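Local coordinates for globin protein (Ramazzottius varieornatus, PDB 5ZIQ) that binds heme b with its iron held by two axial histidines and, as its globin family suggests, may carry oxygen, at residues L42-L51 with F81-Y92. Numbering follows the deposited sequence.
With HEM (protoporphyrin IX containing Fe), chain E.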
loop_
_atom_site.group_PDB
_atom_site.type_symbol
_atom_site.label_atom_id
_atom_site.label_comp_id
_atom_site.label_asym_id
_atom_site.label_seq_id
_atom_site.Cartn_x
_atom_site.Cartn_y
_atom_site.Cartn_z
ATOM N N LEU A 42 0.407 -9.755 -7.140
ATOM C CA LEU A 42 0.229 -8.338 -6.766
ATOM C C LEU A 42 -1.177 -7.797 -7.057
ATOM O O LEU A 42 -1.748 -7.101 -6.225
ATOM C CB LEU A 42 1.285 -7.436 -7.427
ATOM C CG LEU A 42 2.691 -7.499 -6.797
ATOM C CD1 LEU A 42 3.665 -6.721 -7.661
ATOM C CD2 LEU A 42 2.686 -6.922 -5.366
ATOM N N GLU A 43 -1.748 -8.130 -8.216
ATOM C CA GLU A 43 -3.054 -7.598 -8.562
ATOM C C GLU A 43 -4.103 -8.115 -7.562
ATOM O O GLU A 43 -4.932 -7.346 -7.069
ATOM C CB GLU A 43 -3.446 -7.959 -10.001
ATOM C CG GLU A 43 -4.788 -7.333 -10.404
ATOM C CD GLU A 43 -5.100 -7.551 -11.864
ATOM O OE1 GLU A 43 -4.131 -7.581 -12.657
ATOM O OE2 GLU A 43 -6.298 -7.676 -12.206
ATOM N N SER A 44 -4.038 -9.403 -7.244
ATOM C CA SER A 44 -4.924 -9.975 -6.244
ATOM C C SER A 44 -4.787 -9.277 -4.895
ATOM O O SER A 44 -5.798 -8.988 -4.245
ATOM C CB SER A 44 -4.648 -11.466 -6.107
ATOM O OG SER A 44 -5.005 -12.137 -7.302
ATOM N N ALA A 45 -3.552 -8.978 -4.498
ATOM C CA ALA A 45 -3.282 -8.263 -3.226
ATOM C C ALA A 45 -3.947 -6.889 -3.237
ATOM O O ALA A 45 -4.582 -6.509 -2.274
ATOM C CB ALA A 45 -1.784 -8.146 -2.979
ATOM N N GLY A 46 -3.791 -6.149 -4.338
ATOM C CA GLY A 46 -4.437 -4.851 -4.490
ATOM C C GLY A 46 -5.951 -4.925 -4.375
ATOM O O GLY A 46 -6.569 -4.071 -3.736
ATOM N N LYS A 47 -6.554 -5.945 -4.997
ATOM C CA LYS A 47 -8.003 -6.151 -4.892
ATOM C C LYS A 47 -8.397 -6.393 -3.435
ATOM O O LYS A 47 -9.353 -5.784 -2.940
ATOM C CB LYS A 47 -8.464 -7.313 -5.775
ATOM C CG LYS A 47 -8.340 -7.054 -7.263
ATOM C CD LYS A 47 -8.771 -8.303 -8.046
ATOM C CE LYS A 47 -8.487 -8.140 -9.530
ATOM N NZ LYS A 47 -8.870 -9.354 -10.304
ATOM N N GLU A 48 -7.640 -7.247 -2.745
ATOM C CA GLU A 48 -7.873 -7.543 -1.325
ATOM C C GLU A 48 -7.818 -6.264 -0.490
ATOM O O GLU A 48 -8.688 -6.025 0.349
ATOM C CB GLU A 48 -6.844 -8.553 -0.803
ATOM C CG GLU A 48 -7.056 -9.989 -1.246
ATOM C CD GLU A 48 -6.047 -10.944 -0.631
ATOM O OE1 GLU A 48 -6.285 -12.169 -0.667
ATOM O OE2 GLU A 48 -5.012 -10.475 -0.109
ATOM N N MET A 49 -6.819 -5.428 -0.762
ATOM C CA MET A 49 -6.637 -4.174 -0.008
ATOM C C MET A 49 -7.827 -3.262 -0.131
ATOM O O MET A 49 -8.310 -2.752 0.896
ATOM C CB MET A 49 -5.402 -3.437 -0.462
ATOM C CG MET A 49 -4.145 -4.217 -0.153
ATOM S SD MET A 49 -2.708 -3.469 -0.909
ATOM C CE MET A 49 -2.808 -1.942 0.008
ATOM N N LEU A 50 -8.270 -3.022 -1.371
ATOM C CA LEU A 50 -9.400 -2.108 -1.585
ATOM C C LEU A 50 -10.695 -2.640 -1.004
ATOM O O LEU A 50 -11.433 -1.885 -0.389
ATOM C CB LEU A 50 -9.591 -1.730 -3.056
ATOM C CG LEU A 50 -8.503 -0.828 -3.675
ATOM C CD1 LEU A 50 -8.886 -0.490 -5.106
ATOM C CD2 LEU A 50 -8.214 0.454 -2.906
ATOM N N LEU A 51 -10.957 -3.936 -1.171
ATOM C CA LEU A 51 -12.140 -4.545 -0.562
ATOM C C LEU A 51 -12.098 -4.415 0.960
ATOM O O LEU A 51 -13.134 -4.125 1.574
ATOM C CB LEU A 51 -12.337 -5.999 -1.010
ATOM C CG LEU A 51 -12.590 -6.158 -2.511
ATOM C CD1 LEU A 51 -12.634 -7.625 -2.889
ATOM C CD2 LEU A 51 -13.826 -5.396 -3.020
ATOM N N PHE A 81 -12.010 -1.554 -11.473
ATOM C CA PHE A 81 -11.518 -2.061 -10.197
ATOM C C PHE A 81 -10.104 -2.649 -10.283
ATOM O O PHE A 81 -9.272 -2.366 -9.407
ATOM C CB PHE A 81 -12.500 -3.039 -9.562
ATOM C CG PHE A 81 -12.150 -3.389 -8.148
ATOM C CD1 PHE A 81 -12.300 -2.445 -7.120
ATOM C CD2 PHE A 81 -11.633 -4.637 -7.843
ATOM C CE1 PHE A 81 -11.970 -2.767 -5.804
ATOM C CE2 PHE A 81 -11.307 -4.972 -6.531
ATOM C CZ PHE A 81 -11.463 -4.037 -5.511
ATOM N N GLU A 82 -9.837 -3.418 -11.344
ATOM C CA GLU A 82 -8.491 -3.945 -11.627
ATOM C C GLU A 82 -7.485 -2.780 -11.705
ATOM O O GLU A 82 -6.409 -2.856 -11.098
ATOM C CB GLU A 82 -8.471 -4.756 -12.934
ATOM C CG GLU A 82 -9.210 -6.096 -12.927
ATOM C CD GLU A 82 -9.695 -6.557 -14.317
ATOM O OE1 GLU A 82 -9.311 -6.008 -15.374
ATOM O OE2 GLU A 82 -10.518 -7.477 -14.372
ATOM N N GLU A 83 -7.875 -1.676 -12.374
ATOM C CA GLU A 83 -6.974 -0.518 -12.508
ATOM C C GLU A 83 -6.705 0.108 -11.146
ATOM O O GLU A 83 -5.555 0.406 -10.826
ATOM C CB GLU A 83 -7.509 0.513 -13.514
ATOM C CG GLU A 83 -7.458 -0.016 -14.945
ATOM C CD GLU A 83 -8.401 0.687 -15.915
ATOM O OE1 GLU A 83 -8.295 0.406 -17.125
ATOM O OE2 GLU A 83 -9.271 1.484 -15.496
ATOM N N ALA A 84 -7.762 0.291 -10.345
ATOM C CA ALA A 84 -7.612 0.912 -9.029
ATOM C C ALA A 84 -6.813 0.027 -8.069
ATOM O O ALA A 84 -5.980 0.516 -7.304
ATOM C CB ALA A 84 -8.979 1.259 -8.446
ATOM N N ALA A 85 -7.051 -1.276 -8.153
ATOM C CA ALA A 85 -6.331 -2.236 -7.328
ATOM C C ALA A 85 -4.832 -2.179 -7.626
ATOM O O ALA A 85 -4.008 -2.134 -6.695
ATOM C CB ALA A 85 -6.888 -3.632 -7.543
ATOM N N LEU A 86 -4.487 -2.134 -8.922
ATOM C CA LEU A 86 -3.081 -2.040 -9.300
ATOM C C LEU A 86 -2.468 -0.717 -8.868
ATOM O O LEU A 86 -1.320 -0.690 -8.456
ATOM C CB LEU A 86 -2.899 -2.268 -10.796
ATOM C CG LEU A 86 -3.089 -3.729 -11.188
ATOM C CD1 LEU A 86 -3.231 -3.830 -12.701
ATOM C CD2 LEU A 86 -1.910 -4.566 -10.691
ATOM N N ALA A 87 -3.250 0.374 -8.931
ATOM C CA ALA A 87 -2.738 1.682 -8.497
ATOM C C ALA A 87 -2.416 1.695 -7.010
ATOM O O ALA A 87 -1.456 2.343 -6.593
ATOM C CB ALA A 87 -3.733 2.794 -8.833
ATOM N N HIS A 88 -3.158 0.907 -6.229
ATOM C CA HIS A 88 -2.997 0.915 -4.776
ATOM C C HIS A 88 -1.955 -0.012 -4.193
ATOM O O HIS A 88 -1.467 0.203 -3.089
ATOM C CB HIS A 88 -4.361 0.883 -4.093
ATOM C CG HIS A 88 -5.039 2.197 -4.267
ATOM N ND1 HIS A 88 -5.670 2.537 -5.442
ATOM C CD2 HIS A 88 -4.965 3.333 -3.537
ATOM C CE1 HIS A 88 -6.014 3.807 -5.412
ATOM N NE2 HIS A 88 -5.585 4.320 -4.270
ATOM N N ILE A 89 -1.581 -1.023 -4.966
ATOM C CA ILE A 89 -0.522 -1.924 -4.542
ATOM C C ILE A 89 0.826 -1.535 -5.174
ATOM O O ILE A 89 1.869 -1.717 -4.559
ATOM C CB ILE A 89 -0.890 -3.412 -4.825
ATOM C CG1 ILE A 89 0.150 -4.365 -4.240
ATOM C CG2 ILE A 89 -1.021 -3.718 -6.311
ATOM C CD1 ILE A 89 0.264 -4.314 -2.738
ATOM N N THR A 90 0.788 -1.041 -6.412
ATOM C CA THR A 90 2.021 -0.842 -7.178
ATOM C C THR A 90 3.052 0.024 -6.441
ATOM O O THR A 90 4.211 -0.365 -6.398
ATOM C CB THR A 90 1.740 -0.317 -8.599
ATOM O OG1 THR A 90 1.125 -1.357 -9.382
ATOM C CG2 THR A 90 3.012 0.152 -9.294
ATOM N N PRO A 91 2.641 1.172 -5.857
ATOM C CA PRO A 91 3.696 1.997 -5.220
ATOM C C PRO A 91 4.414 1.304 -4.057
ATOM O O PRO A 91 5.570 1.594 -3.801
ATOM C CB PRO A 91 2.935 3.248 -4.740
ATOM C CG PRO A 91 1.834 3.370 -5.726
ATOM C CD PRO A 91 1.373 1.932 -5.923
ATOM N N TYR A 92 3.731 0.402 -3.344
ATOM C CA TYR A 92 4.368 -0.354 -2.270
ATOM C C TYR A 92 5.389 -1.321 -2.840
ATOM O O TYR A 92 6.497 -1.440 -2.325
ATOM C CB TYR A 92 3.327 -1.107 -1.432
ATOM C CG TYR A 92 2.484 -0.209 -0.559
ATOM C CD1 TYR A 92 3.054 0.471 0.551
ATOM C CD2 TYR A 92 1.111 -0.061 -0.813
ATOM C CE1 TYR A 92 2.278 1.273 1.360
ATOM C CE2 TYR A 92 0.312 0.717 0.012
ATOM C CZ TYR A 92 0.909 1.398 1.083
ATOM O OH TYR A 92 0.139 2.186 1.891
HETATM C CHA HEM E . -5.355 7.446 -7.089
HETATM C CHB HEM E . -8.308 6.716 -3.337
HETATM C CHC HEM E . -4.322 5.998 -0.574
HETATM C CHD HEM E . -1.912 5.038 -4.670
HETATM C C1A HEM E . -6.484 7.384 -6.309
HETATM C C2A HEM E . -7.777 7.798 -6.714
HETATM C C3A HEM E . -8.615 7.595 -5.659
HETATM C C4A HEM E . -7.853 7.049 -4.599
HETATM C CMA HEM E . -10.094 7.874 -5.633
HETATM C CAA HEM E . -8.137 8.357 -8.073
HETATM C CBA HEM E . -9.147 7.457 -8.798
HETATM C CGA HEM E . -8.501 6.157 -9.190
HETATM O O1A HEM E . -7.390 6.158 -9.765
HETATM O O2A HEM E . -9.068 5.074 -8.941
HETATM C C1B HEM E . -7.463 6.512 -2.231
HETATM C C2B HEM E . -7.913 6.445 -0.888
HETATM C C3B HEM E . -6.818 6.249 -0.093
HETATM C C4B HEM E . -5.648 6.176 -0.996
HETATM C CMB HEM E . -9.346 6.590 -0.432
HETATM C CAB HEM E . -6.786 6.119 1.370
HETATM C CBB HEM E . -7.679 5.339 1.979
HETATM C C1C HEM E . -3.321 5.573 -1.435
HETATM C C2C HEM E . -2.129 4.933 -1.087
HETATM C C3C HEM E . -1.456 4.640 -2.270
HETATM C C4C HEM E . -2.247 5.112 -3.343
HETATM C CMC HEM E . -1.667 4.618 0.312
HETATM C CAC HEM E . -0.163 3.957 -2.451
HETATM C CBC HEM E . 0.634 3.672 -1.441
HETATM C C1D HEM E . -2.670 5.694 -5.639
HETATM C C2D HEM E . -2.168 5.846 -7.016
HETATM C C3D HEM E . -3.123 6.515 -7.689
HETATM C C4D HEM E . -4.203 6.775 -6.719
HETATM C CMD HEM E . -0.842 5.345 -7.545
HETATM C CAD HEM E . -3.085 6.922 -9.150
HETATM C CBD HEM E . -2.709 8.396 -9.223
HETATM C CGD HEM E . -2.652 8.880 -10.650
HETATM O O1D HEM E . -2.599 8.050 -11.582
HETATM O O2D HEM E . -2.655 10.111 -10.902
HETATM N NA HEM E . -6.538 6.964 -5.002
HETATM N NB HEM E . -6.136 6.368 -2.223
HETATM N NC HEM E . -3.361 5.682 -2.799
HETATM N ND HEM E . -3.889 6.262 -5.508
HETATM FE FE HEM E . -4.967 6.330 -3.934
HETATM O O HOH W 1 -9.273 -9.549 -13.175
#
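Gly46 rides on Ala85: with no side chain on the glycine, the helix axes come within 7.6 Å, crossing at 100°, and Gly46 CA lies 3.5 Å from Ala85 O in a CA-H...O contact. This is the close B/E helix crossing of the globin fold. On one flank Ile89 enters as a knob among Leu42, Ala45, Gly46 and Met49; CG1, anti to the backbone N (chi1 -174°), carries CD1 to 3.6 Å from Met49 SD, the two side chains crossing at about a right angle. On the other flank Leu50 fills the hole formed by Phe81, Ala84, Ala85 and His88. Its CD1 rests on the Ala84-Ala85 backbone, while CD2 lies over a face of the His88 imidazole, 4.3 Å from the centroid, in a CH-pi contact. At the ring's edge His88 ND1 donates to Ala84 O (2.8 Å, 166°), and NE2 binds the heme iron at 2.1 Å, opposite His116. Lys47 runs alongside Glu82, one water linking NZ to Glu82 OE2, and NZ also bonds to Arg76 O. Apolar packing thus joins the helices without a direct hydrogen bond, while the Ala84 bond and the iron together hold the ring's rotation; the former probably makes His88 a stronger iron ligand.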